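PDB 1VPK: DNA polymerase III, beta subunit from Thermotoga maritima, which probably tethers DNA polymerases and other proteins to DNA for processive synthesis, as a ring-shaped head-to-tail homodimer around the duplex. Local coordinates for residues E297-S305 and V313-K321; L326-I335 and M349-I360. All blocks are in the same frame, centred on the assembly; numbering follows the deposited sequence.

In the fold
Both contacts lie in the C-terminal domain of the ring subunit, with centres 13 Å apart, and both reach the same two sheets, yet they do different work. Contact 1 pairs neighbouring strands within the four-stranded sheet. It rests on backbone hydrogen bonds, has one partly exposed face carrying charged chains and one buried face, and reaches the second subunit. Contact 2 follows it in the chain and joins the far edge strand of that sheet, 326-330, to the hairpin 346-351/358-362 of the other sheet. Its centre is a buried aliphatic and aromatic cluster, with the turn 353-356 nearer the surface; it has no direct hydrogen bond between its segments and touches no other chain.

Contact 1: residues E297-S305 and V313-K321; sequences EENVMRLVS and VVDEVEVQK
The guanidinium of Arg302 has CG1 of Val314 over one face, 3.7 Å from NH2 and offset toward the rim, while OE1 of Glu316 comes up at its edge. NE of Arg302 and OE1 of Glu316 are 3.8 Å apart, a long salt bridge, and with the two planes turned 63° from each other there is no flat, two-pronged pairing; the stronger partner of Arg302 is Glu295, which meets NH1. Glu316 swings CG away from its own backbone N (chi1 -179°) and then runs extended, laying that methylene 3.9 Å from CB of Val300. A long chain with a charged end suits this partly exposed face: its carbons cover the valine and its carboxylate reaches the arginine. These residues belong to the antiparallel hairpin 300-307/311-318, in which Met301, Leu303 and Ser305 form hydrogen-bonded pairs with Val317, Asp315 and Val313; Leu303 N to Asp315 O is the shortest of these backbone bonds, at 2.7 Å. Met301 and Val317 point side by side to the other face, CE of Met301 lying 4.1 Å from CG2 of Val317, and Val319 crosses the methionine at about a right angle. Apolar chains suit this face: helix 271-285 packs on Val317 and Leu303, Phe294 and Ile296 flank Met301, and Val319 rests on strand 265-270. Beyond the strand pairing, Lys321 bends at chi2 and chi3, passing CE within 3.5 Å of Glu297 O, and delivers NZ to OE1 of Glu298 at 2.6 Å from above the carboxylate plane. Asp325 also forms a salt bridge with that ammonium, so two acids probably compensate the charge of a buried lysine. Toward the Ser305 end, Asp315 hydrogen-bonds Ser277, salt-bridges Arg280, and hydrogen-bonds Ser114 and Thr115 of the second subunit, where residues 313-315 continue the sheet across the interface.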
ATOM      1  N   GLU A 297      37.607  -3.747   1.914  1.00 50.89           N
ATOM      2  CA  GLU A 297      38.969  -3.285   1.914  1.00 54.10           C
ATOM      3  C   GLU A 297      39.177  -2.568   3.239  1.00 55.36           C
ATOM      4  O   GLU A 297      38.294  -2.567   4.110  1.00 54.55           O
ATOM      5  CB  GLU A 297      39.214  -2.324   0.749  1.00 54.50           C
ATOM      6  CG  GLU A 297      38.862  -2.934  -0.620  1.00 57.66           C
ATOM      7  CD  GLU A 297      38.824  -1.909  -1.767  1.00 59.04           C
ATOM      8  OE1 GLU A 297      39.318  -0.757  -1.580  1.00 65.54           O
ATOM      9  OE2 GLU A 297      38.311  -2.276  -2.864  1.00 67.13           O
ATOM     10  N   GLU A 298      40.335  -1.942   3.397  1.00 56.27           N
ATOM     11  CA  GLU A 298      40.734  -1.516   4.710  1.00 57.73           C
ATOM     12  C   GLU A 298      39.829  -0.458   5.341  1.00 57.28           C
ATOM     13  O   GLU A 298      39.542  -0.546   6.546  1.00 59.00           O
ATOM     14  CB  GLU A 298      42.195  -1.078   4.705  1.00 58.65           C
ATOM     15  CG  GLU A 298      42.827  -0.983   6.159  1.00 63.16           C
ATOM     16  CD  GLU A 298      42.180  -1.913   7.253  1.00 64.99           C
ATOM     17  OE1 GLU A 298      42.243  -3.168   7.141  1.00 61.09           O
ATOM     18  OE2 GLU A 298      41.618  -1.349   8.241  1.00 67.42           O
ATOM     19  N   ASN A 299      39.384   0.507   4.537  1.00 55.32           N
ATOM     20  CA  ASN A 299      38.597   1.665   4.994  1.00 55.14           C
ATOM     21  C   ASN A 299      37.203   1.804   4.356  1.00 53.01           C
ATOM     22  O   ASN A 299      36.436   2.692   4.732  1.00 51.52           O
ATOM     23  CB  ASN A 299      39.362   2.958   4.613  1.00 55.77           C
ATOM     24  CG  ASN A 299      40.584   3.168   5.456  1.00 58.39           C
ATOM     25  OD1 ASN A 299      41.697   3.211   4.959  1.00 64.04           O
ATOM     26  ND2 ASN A 299      40.385   3.263   6.754  1.00 62.94           N
ATOM     27  N   VAL A 300      36.944   1.010   3.332  1.00 51.49           N
ATOM     28  CA  VAL A 300      35.721   1.098   2.559  1.00 51.37           C
ATOM     29  C   VAL A 300      35.294  -0.289   2.163  1.00 51.35           C
ATOM     30  O   VAL A 300      36.079  -1.255   2.171  1.00 50.41           O
ATOM     31  CB  VAL A 300      35.864   1.977   1.244  1.00 51.91           C
ATOM     32  CG1 VAL A 300      36.206   3.395   1.574  1.00 54.24           C
ATOM     33  CG2 VAL A 300      36.925   1.436   0.319  1.00 55.16           C
ATOM     34  N   MET A 301      34.038  -0.366   1.785  1.00 50.75           N
ATOM     35  CA  MET A 301      33.453  -1.552   1.265  1.00 52.95           C
ATOM     36  C   MET A 301      32.755  -1.105  -0.003  1.00 51.33           C
ATOM     37  O   MET A 301      32.032  -0.116   0.041  1.00 50.63           O
ATOM     38  CB  MET A 301      32.473  -2.036   2.330  1.00 52.96           C
ATOM     39  CG  MET A 301      31.814  -3.263   2.076  1.00 55.85           C
ATOM     40  SD  MET A 301      30.934  -3.863   3.538  1.00 58.20           S
ATOM     41  CE  MET A 301      29.705  -2.643   3.902  1.00 53.27           C
ATOM     42  N   ARG A 302      33.006  -1.768  -1.132  1.00 51.25           N
ATOM     43  CA  ARG A 302      32.261  -1.502  -2.367  1.00 51.85           C
ATOM     44  C   ARG A 302      31.167  -2.538  -2.530  1.00 50.23           C
ATOM     45  O   ARG A 302      31.413  -3.736  -2.338  1.00 50.65           O
ATOM     46  CB  ARG A 302      33.177  -1.558  -3.593  1.00 51.89           C
ATOM     47  CG  ARG A 302      34.405  -0.596  -3.550  1.00 54.87           C
ATOM     48  CD  ARG A 302      35.409  -0.954  -4.651  1.00 56.86           C
ATOM     49  NE  ARG A 302      35.221  -0.168  -5.869  1.00 62.03           N
ATOM     50  CZ  ARG A 302      35.335  -0.621  -7.129  1.00 65.36           C
ATOM     51  NH1 ARG A 302      35.581  -1.905  -7.397  1.00 68.24           N
ATOM     52  NH2 ARG A 302      35.144   0.211  -8.155  1.00 65.11           N
ATOM     53  N   LEU A 303      29.963  -2.090  -2.877  1.00 48.42           N
ATOM     54  CA  LEU A 303      28.854  -2.975  -3.151  1.00 47.91           C
ATOM     55  C   LEU A 303      28.644  -2.977  -4.664  1.00 47.05           C
ATOM     56  O   LEU A 303      28.514  -1.919  -5.269  1.00 45.50           O
ATOM     57  CB  LEU A 303      27.541  -2.546  -2.457  1.00 48.38           C
ATOM     58  CG  LEU A 303      27.371  -2.321  -0.947  1.00 53.85           C
ATOM     59  CD1 LEU A 303      26.049  -2.773  -0.420  1.00 53.48           C
ATOM     60  CD2 LEU A 303      28.485  -2.876  -0.146  1.00 58.85           C
ATOM     61  N   VAL A 304      28.587  -4.160  -5.269  1.00 45.47           N
ATOM     62  CA  VAL A 304      28.556  -4.265  -6.701  1.00 44.70           C
ATOM     63  C   VAL A 304      27.404  -5.149  -7.124  1.00 45.20           C
ATOM     64  O   VAL A 304      27.256  -6.269  -6.602  1.00 45.61           O
ATOM     65  CB  VAL A 304      29.877  -4.850  -7.239  1.00 45.13           C
ATOM     66  CG1 VAL A 304      29.808  -5.078  -8.786  1.00 44.37           C
ATOM     67  CG2 VAL A 304      31.019  -3.947  -6.856  1.00 45.37           C
ATOM     68  N   SER A 305      26.594  -4.666  -8.059  1.00 45.39           N
ATOM     69  CA  SER A 305      25.576  -5.529  -8.692  1.00 46.21           C
ATOM     70  C   SER A 305      25.588  -5.361 -10.214  1.00 45.91           C
ATOM     71  O   SER A 305      25.851  -4.281 -10.743  1.00 43.80           O
ATOM     72  CB  SER A 305      24.192  -5.284  -8.054  1.00 45.94           C
ATOM     73  OG  SER A 305      23.242  -6.262  -8.487  1.00 50.74           O
ATOM     74  N   VAL A 313      26.123  -1.419 -11.215  1.00 42.55           N
ATOM     75  CA  VAL A 313      26.248  -0.384 -10.205  1.00 42.62           C
ATOM     76  C   VAL A 313      27.377  -0.772  -9.264  1.00 43.39           C
ATOM     77  O   VAL A 313      27.543  -1.940  -8.926  1.00 43.02           O
ATOM     78  CB  VAL A 313      24.943  -0.151  -9.395  1.00 42.01           C
ATOM     79  CG1 VAL A 313      24.504  -1.416  -8.671  1.00 40.83           C
ATOM     80  CG2 VAL A 313      25.102   1.025  -8.426  1.00 39.71           C
ATOM     81  N   VAL A 314      28.148   0.226  -8.865  1.00 44.63           N
ATOM     82  CA  VAL A 314      29.146   0.095  -7.825  1.00 46.49           C
ATOM     83  C   VAL A 314      28.906   1.244  -6.879  1.00 46.62           C
ATOM     84  O   VAL A 314      28.759   2.396  -7.306  1.00 46.62           O
ATOM     85  CB  VAL A 314      30.574   0.187  -8.385  1.00 47.54           C
ATOM     86  CG1 VAL A 314      31.598   0.115  -7.227  1.00 49.44           C
ATOM     87  CG2 VAL A 314      30.781  -0.886  -9.434  1.00 50.30           C
ATOM     88  N   ASP A 315      28.767   0.918  -5.614  1.00 46.92           N
ATOM     89  CA  ASP A 315      28.617   1.915  -4.562  1.00 48.52           C
ATOM     90  C   ASP A 315      29.680   1.707  -3.476  1.00 49.21           C
ATOM     91  O   ASP A 315      29.819   0.632  -2.944  1.00 49.35           O
ATOM     92  CB  ASP A 315      27.241   1.834  -3.904  1.00 48.00           C
ATOM     93  CG  ASP A 315      26.942   3.068  -3.077  1.00 51.22           C
ATOM     94  OD1 ASP A 315      27.193   4.193  -3.554  1.00 55.11           O
ATOM     95  OD2 ASP A 315      26.500   2.943  -1.938  1.00 52.72           O
ATOM     96  N   GLU A 316      30.377   2.763  -3.114  1.00 49.99           N
ATOM     97  CA  GLU A 316      31.477   2.656  -2.161  1.00 50.75           C
ATOM     98  C   GLU A 316      31.117   3.336  -0.862  1.00 50.72           C
ATOM     99  O   GLU A 316      30.785   4.506  -0.884  1.00 50.64           O
ATOM    100  CB  GLU A 316      32.694   3.319  -2.760  1.00 51.70           C
ATOM    101  CG  GLU A 316      33.925   3.262  -1.864  1.00 56.73           C
ATOM    102  CD  GLU A 316      35.184   3.606  -2.630  1.00 61.21           C
ATOM    103  OE1 GLU A 316      35.605   2.790  -3.464  1.00 61.47           O
ATOM    104  OE2 GLU A 316      35.732   4.702  -2.385  1.00 67.15           O
ATOM    105  N   VAL A 317      31.161   2.614   0.261  1.00 49.51           N
ATOM    106  CA  VAL A 317      30.793   3.199   1.552  1.00 50.00           C
ATOM    107  C   VAL A 317      31.913   3.104   2.564  1.00 48.40           C
ATOM    108  O   VAL A 317      32.669   2.124   2.563  1.00 47.13           O
ATOM    109  CB  VAL A 317      29.494   2.616   2.133  1.00 51.35           C
ATOM    110  CG1 VAL A 317      28.386   2.717   1.092  1.00 54.69           C
ATOM    111  CG2 VAL A 317      29.632   1.214   2.595  1.00 52.73           C
ATOM    112  N   GLU A 318      32.005   4.119   3.412  1.00 47.48           N
ATOM    113  CA  GLU A 318      33.027   4.187   4.467  1.00 47.44           C
ATOM    114  C   GLU A 318      32.700   3.259   5.606  1.00 46.44           C
ATOM    115  O   GLU A 318      31.576   3.214   6.075  1.00 47.25           O
ATOM    116  CB  GLU A 318      33.154   5.603   5.015  0.50 47.89           C
ATOM    117  CG  GLU A 318      33.716   6.568   4.041  0.50 50.44           C
ATOM    118  CD  GLU A 318      33.703   7.989   4.559  0.50 55.29           C
ATOM    119  OE1 GLU A 318      33.349   8.208   5.746  0.50 55.12           O
ATOM    120  OE2 GLU A 318      34.040   8.889   3.755  0.50 59.82           O
ATOM    121  N   VAL A 319      33.705   2.519   6.087  1.00 45.52           N
ATOM    122  CA  VAL A 319      33.470   1.510   7.121  1.00 44.62           C
ATOM    123  C   VAL A 319      34.679   1.526   8.028  1.00 45.17           C
ATOM    124  O   VAL A 319      35.733   1.997   7.618  1.00 43.99           O
ATOM    125  CB  VAL A 319      33.294   0.075   6.580  1.00 43.62           C
ATOM    126  CG1 VAL A 319      32.126  -0.037   5.646  1.00 45.60           C
ATOM    127  CG2 VAL A 319      34.561  -0.460   5.918  1.00 45.29           C
ATOM    128  N   GLN A 320      34.498   1.044   9.255  1.00 44.49           N
ATOM    129  CA  GLN A 320      35.619   0.640  10.069  1.00 46.08           C
ATOM    130  C   GLN A 320      35.737  -0.874   9.987  1.00 47.12           C
ATOM    131  O   GLN A 320      34.758  -1.588  10.257  1.00 48.77           O
ATOM    132  CB  GLN A 320      35.410   1.116  11.488  1.00 46.16           C
ATOM    133  CG  GLN A 320      35.412   2.651  11.620  1.00 46.75           C
ATOM    134  CD  GLN A 320      36.745   3.282  11.376  1.00 46.75           C
ATOM    135  OE1 GLN A 320      37.792   2.801  11.828  1.00 48.86           O
ATOM    136  NE2 GLN A 320      36.734   4.389  10.643  1.00 50.79           N
ATOM    137  N   LYS A 321      36.900  -1.366   9.552  1.00 47.36           N
ATOM    138  CA  LYS A 321      37.126  -2.790   9.285  1.00 47.36           C
ATOM    139  C   LYS A 321      38.394  -3.336  10.014  1.00 47.75           C
ATOM    140  O   LYS A 321      39.450  -2.742   9.944  1.00 47.04           O
ATOM    141  CB  LYS A 321      37.264  -2.972   7.774  1.00 47.22           C
ATOM    142  CG  LYS A 321      37.535  -4.400   7.290  1.00 47.16           C
ATOM    143  CD  LYS A 321      39.035  -4.729   7.306  1.00 47.67           C
ATOM    144  CE  LYS A 321      39.572  -5.203   5.982  1.00 44.22           C
ATOM    145  NZ  LYS A 321      41.081  -5.221   6.069  1.00 43.62           N
TER
HETATM  146  O   HOH W   1      38.810   4.945   8.085  1.00 46.41           O

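Contact 2: residues L326-I335 and M349-I360; sequences LVIAFNPKFI and MNFVDSTSPCQI
Phe351, Leu326, Ile328 and Phe330 meet in the hydrophobic layer between two sheets of the C-terminal domain, where edge strand 326-330 crosses strand 349-351 at 105° with their axes 10.4 Å apart. CD2 of Leu326 presses on CB of Phe351 at 3.3 Å, a tight carbon contact. Ile328 spreads its branches: CG2 lies 3.9 Å from CE2 of Phe351, while CG1, held anti to the backbone N (chi1 -174°), carries CD1 to 3.3 Å from Asp353 O in the type I turn 353-356. Replacing Ile328 by an alanine would probably open a gap between the turn and the Phe351 ring, letting the ring shift. Phe330 brings CE2 in plane to the edge of Phe351 and sets CZ 3.5 Å from CB of Cys358, whose sulfur stands oblique to the Phe330 ring, 5.2 Å from its centroid; a small, apolar cysteine fits beside so bulky a neighbour. The polar link is indirect: a water accepts from Ala329 N and donates to Ser354 O. Farther along, CD1 of Ile335, on helix 332-341, meets CD1 of Ile360 at 4.1 Å. Such sheet-to-helix packing is characteristic of the domains of beta-type sliding rings, in which antiparallel sheets on the outside back the helices that line the central hole.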
ATOM      1  N   LEU A 326      38.111  -9.004   2.023  1.00 44.90           N
ATOM      2  CA  LEU A 326      37.217 -10.093   1.638  1.00 45.72           C
ATOM      3  C   LEU A 326      36.312  -9.655   0.503  1.00 46.24           C
ATOM      4  O   LEU A 326      35.870  -8.523   0.486  1.00 46.16           O
ATOM      5  CB  LEU A 326      36.357 -10.495   2.826  1.00 46.27           C
ATOM      6  CG  LEU A 326      35.283 -11.563   2.646  1.00 47.54           C
ATOM      7  CD1 LEU A 326      35.895 -12.876   2.193  1.00 49.61           C
ATOM      8  CD2 LEU A 326      34.556 -11.693   3.964  1.00 50.58           C
ATOM      9  N   VAL A 327      36.110 -10.544  -0.474  1.00 46.50           N
ATOM     10  CA  VAL A 327      35.089 -10.401  -1.489  1.00 46.22           C
ATOM     11  C   VAL A 327      34.058 -11.530  -1.216  1.00 46.37           C
ATOM     12  O   VAL A 327      34.428 -12.704  -1.061  1.00 46.75           O
ATOM     13  CB  VAL A 327      35.701 -10.491  -2.883  1.00 47.17           C
ATOM     14  CG1 VAL A 327      34.593 -10.439  -3.977  1.00 47.16           C
ATOM     15  CG2 VAL A 327      36.739  -9.393  -3.063  1.00 47.27           C
ATOM     16  N   ILE A 328      32.788 -11.160  -1.079  1.00 45.04           N
ATOM     17  CA  ILE A 328      31.721 -12.081  -0.636  1.00 45.93           C
ATOM     18  C   ILE A 328      30.338 -11.595  -1.130  1.00 45.85           C
ATOM     19  O   ILE A 328      30.079 -10.424  -1.112  1.00 44.55           O
ATOM     20  CB  ILE A 328      31.724 -12.278   0.912  1.00 45.03           C
ATOM     21  CG1 ILE A 328      30.710 -13.340   1.329  1.00 45.90           C
ATOM     22  CG2 ILE A 328      31.406 -10.965   1.650  1.00 47.13           C
ATOM     23  CD1 ILE A 328      30.853 -13.783   2.769  1.00 44.48           C
ATOM     24  N   ALA A 329      29.472 -12.500  -1.601  1.00 46.18           N
ATOM     25  CA  ALA A 329      28.165 -12.103  -2.196  1.00 46.69           C
ATOM     26  C   ALA A 329      26.977 -12.566  -1.368  1.00 47.41           C
ATOM     27  O   ALA A 329      26.985 -13.698  -0.796  1.00 46.39           O
ATOM     28  CB  ALA A 329      28.022 -12.680  -3.661  1.00 47.01           C
ATOM     29  N   PHE A 330      25.931 -11.735  -1.372  1.00 47.38           N
ATOM     30  CA  PHE A 330      24.650 -12.027  -0.706  1.00 47.88           C
ATOM     31  C   PHE A 330      23.429 -11.649  -1.538  1.00 48.35           C
ATOM     32  O   PHE A 330      23.498 -10.814  -2.446  1.00 47.40           O
ATOM     33  CB  PHE A 330      24.564 -11.257   0.604  1.00 49.20           C
ATOM     34  CG  PHE A 330      25.603 -11.660   1.611  1.00 48.28           C
ATOM     35  CD1 PHE A 330      25.417 -12.758   2.416  1.00 49.64           C
ATOM     36  CD2 PHE A 330      26.783 -10.938   1.737  1.00 51.64           C
ATOM     37  CE1 PHE A 330      26.377 -13.136   3.317  1.00 47.33           C
ATOM     38  CE2 PHE A 330      27.729 -11.313   2.637  1.00 51.04           C
ATOM     39  CZ  PHE A 330      27.528 -12.405   3.410  1.00 49.97           C
ATOM     40  N   ASN A 331      22.297 -12.264  -1.224  1.00 47.94           N
ATOM     41  CA  ASN A 331      21.012 -11.686  -1.597  1.00 48.50           C
ATOM     42  C   ASN A 331      20.819 -10.413  -0.792  1.00 48.43           C
ATOM     43  O   ASN A 331      20.786 -10.454   0.445  1.00 46.80           O
ATOM     44  CB  ASN A 331      19.876 -12.677  -1.300  1.00 49.45           C
ATOM     45  CG  ASN A 331      18.503 -12.174  -1.750  1.00 50.81           C
ATOM     46  OD1 ASN A 331      18.285 -10.986  -1.997  1.00 53.50           O
ATOM     47  ND2 ASN A 331      17.571 -13.100  -1.867  1.00 53.49           N
ATOM     48  N   PRO A 332      20.716  -9.254  -1.481  1.00 48.87           N
ATOM     49  CA  PRO A 332      20.628  -7.986  -0.761  1.00 48.44           C
ATOM     50  C   PRO A 332      19.337  -7.789   0.043  1.00 48.63           C
ATOM     51  O   PRO A 332      19.354  -7.078   1.070  1.00 47.51           O
ATOM     52  CB  PRO A 332      20.739  -6.946  -1.885  1.00 48.27           C
ATOM     53  CG  PRO A 332      20.218  -7.656  -3.088  1.00 49.48           C
ATOM     54  CD  PRO A 332      20.742  -9.050  -2.938  1.00 49.09           C
ATOM     55  N   LYS A 333      18.237  -8.393  -0.416  1.00 48.67           N
ATOM     56  CA  LYS A 333      16.970  -8.294   0.298  1.00 49.64           C
ATOM     57  C   LYS A 333      17.135  -8.888   1.706  1.00 50.08           C
ATOM     58  O   LYS A 333      16.558  -8.387   2.680  1.00 51.02           O
ATOM     59  CB  LYS A 333      15.844  -9.037  -0.447  1.00 49.47           C
ATOM     60  N   PHE A 334      17.892  -9.971   1.817  1.00 50.69           N
ATOM     61  CA  PHE A 334      18.090 -10.593   3.129  1.00 50.38           C
ATOM     62  C   PHE A 334      18.893  -9.703   4.072  1.00 50.75           C
ATOM     63  O   PHE A 334      18.678  -9.745   5.290  1.00 50.14           O
ATOM     64  CB  PHE A 334      18.750 -11.952   3.017  1.00 51.27           C
ATOM     65  CG  PHE A 334      17.917 -13.007   2.371  1.00 51.16           C
ATOM     66  CD1 PHE A 334      16.532 -12.997   2.413  1.00 53.60           C
ATOM     67  CD2 PHE A 334      18.540 -14.086   1.789  1.00 52.17           C
ATOM     68  CE1 PHE A 334      15.786 -14.036   1.820  1.00 54.40           C
ATOM     69  CE2 PHE A 334      17.830 -15.106   1.224  1.00 53.96           C
ATOM     70  CZ  PHE A 334      16.433 -15.086   1.230  1.00 53.71           C
ATOM     71  N   ILE A 335      19.792  -8.881   3.532  1.00 50.57           N
ATOM     72  CA  ILE A 335      20.592  -7.998   4.371  1.00 49.90           C
ATOM     73  C   ILE A 335      19.696  -6.865   4.772  1.00 49.85           C
ATOM     74  O   ILE A 335      19.700  -6.450   5.939  1.00 49.96           O
ATOM     75  CB  ILE A 335      21.824  -7.383   3.638  1.00 51.67           C
ATOM     76  CG1 ILE A 335      22.749  -8.436   3.015  1.00 52.57           C
ATOM     77  CG2 ILE A 335      22.632  -6.451   4.602  1.00 50.97           C
ATOM     78  CD1 ILE A 335      23.359  -9.339   3.983  1.00 57.02           C
ATOM     79  N   MET A 349      29.063  -6.310  10.876  1.00 49.29           N
ATOM     80  CA  MET A 349      29.024  -7.444   9.981  1.00 48.35           C
ATOM     81  C   MET A 349      30.306  -8.232  10.182  1.00 47.51           C
ATOM     82  O   MET A 349      31.375  -7.670  10.039  1.00 44.61           O
ATOM     83  CB  MET A 349      28.973  -6.985   8.563  1.00 49.43           C
ATOM     84  CG  MET A 349      27.767  -6.129   8.224  1.00 48.82           C
ATOM     85  SD  MET A 349      27.649  -5.849   6.471  1.00 55.13           S
ATOM     86  CE  MET A 349      26.912  -7.259   5.765  1.00 57.69           C
ATOM     87  N   ASN A 350      30.178  -9.535  10.458  1.00 46.76           N
ATOM     88  CA  ASN A 350      31.283 -10.408  10.852  1.00 47.06           C
ATOM     89  C   ASN A 350      31.347 -11.570   9.859  1.00 46.67           C
ATOM     90  O   ASN A 350      30.328 -12.232   9.629  1.00 47.58           O
ATOM     91  CB  ASN A 350      31.049 -10.952  12.257  1.00 47.10           C
ATOM     92  CG  ASN A 350      31.174  -9.872  13.356  1.00 50.34           C
ATOM     93  OD1 ASN A 350      32.266  -9.507  13.716  1.00 54.05           O
ATOM     94  ND2 ASN A 350      30.045  -9.410  13.906  1.00 51.25           N
ATOM     95  N   PHE A 351      32.530 -11.823   9.303  1.00 46.64           N
ATOM     96  CA  PHE A 351      32.720 -12.773   8.222  1.00 46.27           C
ATOM     97  C   PHE A 351      33.883 -13.696   8.524  1.00 47.89           C
ATOM     98  O   PHE A 351      34.822 -13.329   9.266  1.00 44.84           O
ATOM     99  CB  PHE A 351      33.067 -12.061   6.921  1.00 46.50           C
ATOM    100  CG  PHE A 351      32.140 -10.922   6.531  1.00 45.43           C
ATOM    101  CD1 PHE A 351      32.382  -9.657   6.969  1.00 45.44           C
ATOM    102  CD2 PHE A 351      31.059 -11.126   5.685  1.00 46.35           C
ATOM    103  CE1 PHE A 351      31.579  -8.590   6.599  1.00 46.40           C
ATOM    104  CE2 PHE A 351      30.256 -10.043   5.289  1.00 45.74           C
ATOM    105  CZ  PHE A 351      30.534  -8.778   5.768  1.00 46.63           C
ATOM    106  N   VAL A 352      33.864 -14.871   7.876  1.00 49.68           N
ATOM    107  CA  VAL A 352      34.982 -15.809   7.911  1.00 51.51           C
ATOM    108  C   VAL A 352      35.564 -15.845   6.500  1.00 51.88           C
ATOM    109  O   VAL A 352      36.650 -15.331   6.270  1.00 53.19           O
ATOM    110  CB  VAL A 352      34.557 -17.223   8.468  1.00 52.07           C
ATOM    111  CG1 VAL A 352      35.747 -18.226   8.536  1.00 52.66           C
ATOM    112  CG2 VAL A 352      34.029 -17.112   9.874  1.00 54.60           C
ATOM    113  N   ASP A 353      34.794 -16.384   5.555  1.00 51.82           N
ATOM    114  CA  ASP A 353      35.217 -16.731   4.190  1.00 52.06           C
ATOM    115  C   ASP A 353      34.077 -16.406   3.242  1.00 49.88           C
ATOM    116  O   ASP A 353      32.951 -16.208   3.678  1.00 48.91           O
ATOM    117  CB  ASP A 353      35.389 -18.257   4.037  1.00 54.11           C
ATOM    118  CG  ASP A 353      36.543 -18.779   4.762  1.00 58.48           C
ATOM    119  OD1 ASP A 353      37.525 -18.010   4.942  1.00 68.16           O
ATOM    120  OD2 ASP A 353      36.485 -19.955   5.149  1.00 62.23           O
ATOM    121  N   SER A 354      34.366 -16.427   1.951  1.00 49.51           N
ATOM    122  CA  SER A 354      33.358 -16.173   0.903  1.00 49.69           C
ATOM    123  C   SER A 354      32.249 -17.232   0.941  1.00 49.29           C
ATOM    124  O   SER A 354      31.155 -17.006   0.448  1.00 49.91           O
ATOM    125  CB  SER A 354      34.027 -16.128  -0.488  1.00 49.51           C
ATOM    126  OG  SER A 354      34.405 -17.427  -0.955  1.00 51.12           O
ATOM    127  N   THR A 355      32.536 -18.370   1.556  1.00 49.41           N
ATOM    128  CA  THR A 355      31.612 -19.519   1.603  1.00 50.11           C
ATOM    129  C   THR A 355      30.965 -19.747   2.969  1.00 49.63           C
ATOM    130  O   THR A 355      30.214 -20.678   3.128  1.00 48.12           O
ATOM    131  CB  THR A 355      32.327 -20.789   1.148  1.00 50.18           C
ATOM    132  OG1 THR A 355      33.458 -21.026   1.980  1.00 50.09           O
ATOM    133  CG2 THR A 355      32.816 -20.581  -0.272  1.00 52.17           C
ATOM    134  N   SER A 356      31.203 -18.831   3.917  1.00 49.16           N
ATOM    135  CA  SER A 356      30.727 -18.986   5.286  1.00 48.66           C
ATOM    136  C   SER A 356      29.619 -17.979   5.600  1.00 48.45           C
ATOM    137  O   SER A 356      29.569 -16.899   4.977  1.00 47.01           O
ATOM    138  CB  SER A 356      31.910 -18.777   6.216  1.00 49.44           C
ATOM    139  OG  SER A 356      32.894 -19.757   5.949  1.00 51.21           O
ATOM    140  N   PRO A 357      28.736 -18.304   6.566  1.00 48.38           N
ATOM    141  CA  PRO A 357      27.711 -17.346   6.970  1.00 49.77           C
ATOM    142  C   PRO A 357      28.313 -16.018   7.428  1.00 49.82           C
ATOM    143  O   PRO A 357      29.478 -15.960   7.871  1.00 49.36           O
ATOM    144  CB  PRO A 357      27.031 -18.026   8.168  1.00 49.94           C
ATOM    145  CG  PRO A 357      27.323 -19.489   8.004  1.00 50.71           C
ATOM    146  CD  PRO A 357      28.643 -19.582   7.306  1.00 50.23           C
ATOM    147  N   CYS A 358      27.514 -14.981   7.340  1.00 49.91           N
ATOM    148  CA  CYS A 358      27.842 -13.690   7.934  1.00 49.35           C
ATOM    149  C   CYS A 358      26.934 -13.496   9.146  1.00 48.86           C
ATOM    150  O   CYS A 358      25.713 -13.759   9.074  1.00 49.66           O
ATOM    151  CB  CYS A 358      27.582 -12.590   6.900  1.00 49.36           C
ATOM    152  SG  CYS A 358      27.616 -10.960   7.512  1.00 53.21           S
ATOM    153  N   GLN A 359      27.513 -13.040  10.237  1.00 48.48           N
ATOM    154  CA  GLN A 359      26.757 -12.614  11.397  1.00 49.19           C
ATOM    155  C   GLN A 359      26.624 -11.105  11.386  1.00 49.05           C
ATOM    156  O   GLN A 359      27.614 -10.385  11.281  1.00 50.23           O
ATOM    157  CB  GLN A 359      27.389 -13.082  12.712  1.00 48.58           C
ATOM    158  CG  GLN A 359      26.586 -12.636  13.918  1.00 49.05           C
ATOM    159  CD  GLN A 359      27.125 -13.134  15.228  1.00 50.72           C
ATOM    160  OE1 GLN A 359      27.231 -14.316  15.428  1.00 51.38           O
ATOM    161  NE2 GLN A 359      27.482 -12.219  16.117  1.00 50.58           N
ATOM    162  N   ILE A 360      25.388 -10.630  11.466  1.00 48.14           N
ATOM    163  CA  ILE A 360      25.085  -9.239  11.656  1.00 48.95           C
ATOM    164  C   ILE A 360      24.470  -8.984  13.047  1.00 49.41           C
ATOM    165  O   ILE A 360      23.508  -9.678  13.512  1.00 47.91           O
ATOM    166  CB  ILE A 360      24.155  -8.717  10.560  1.00 49.45           C
ATOM    167  CG1 ILE A 360      24.809  -8.900   9.181  1.00 47.79           C
ATOM    168  CG2 ILE A 360      23.836  -7.243  10.815  1.00 50.83           C
ATOM    169  CD1 ILE A 360      23.882  -8.675   8.039  1.00 50.79           C
TER
HETATM  170  O   HOH W   2      30.368 -15.284  -1.707  1.00 34.90           O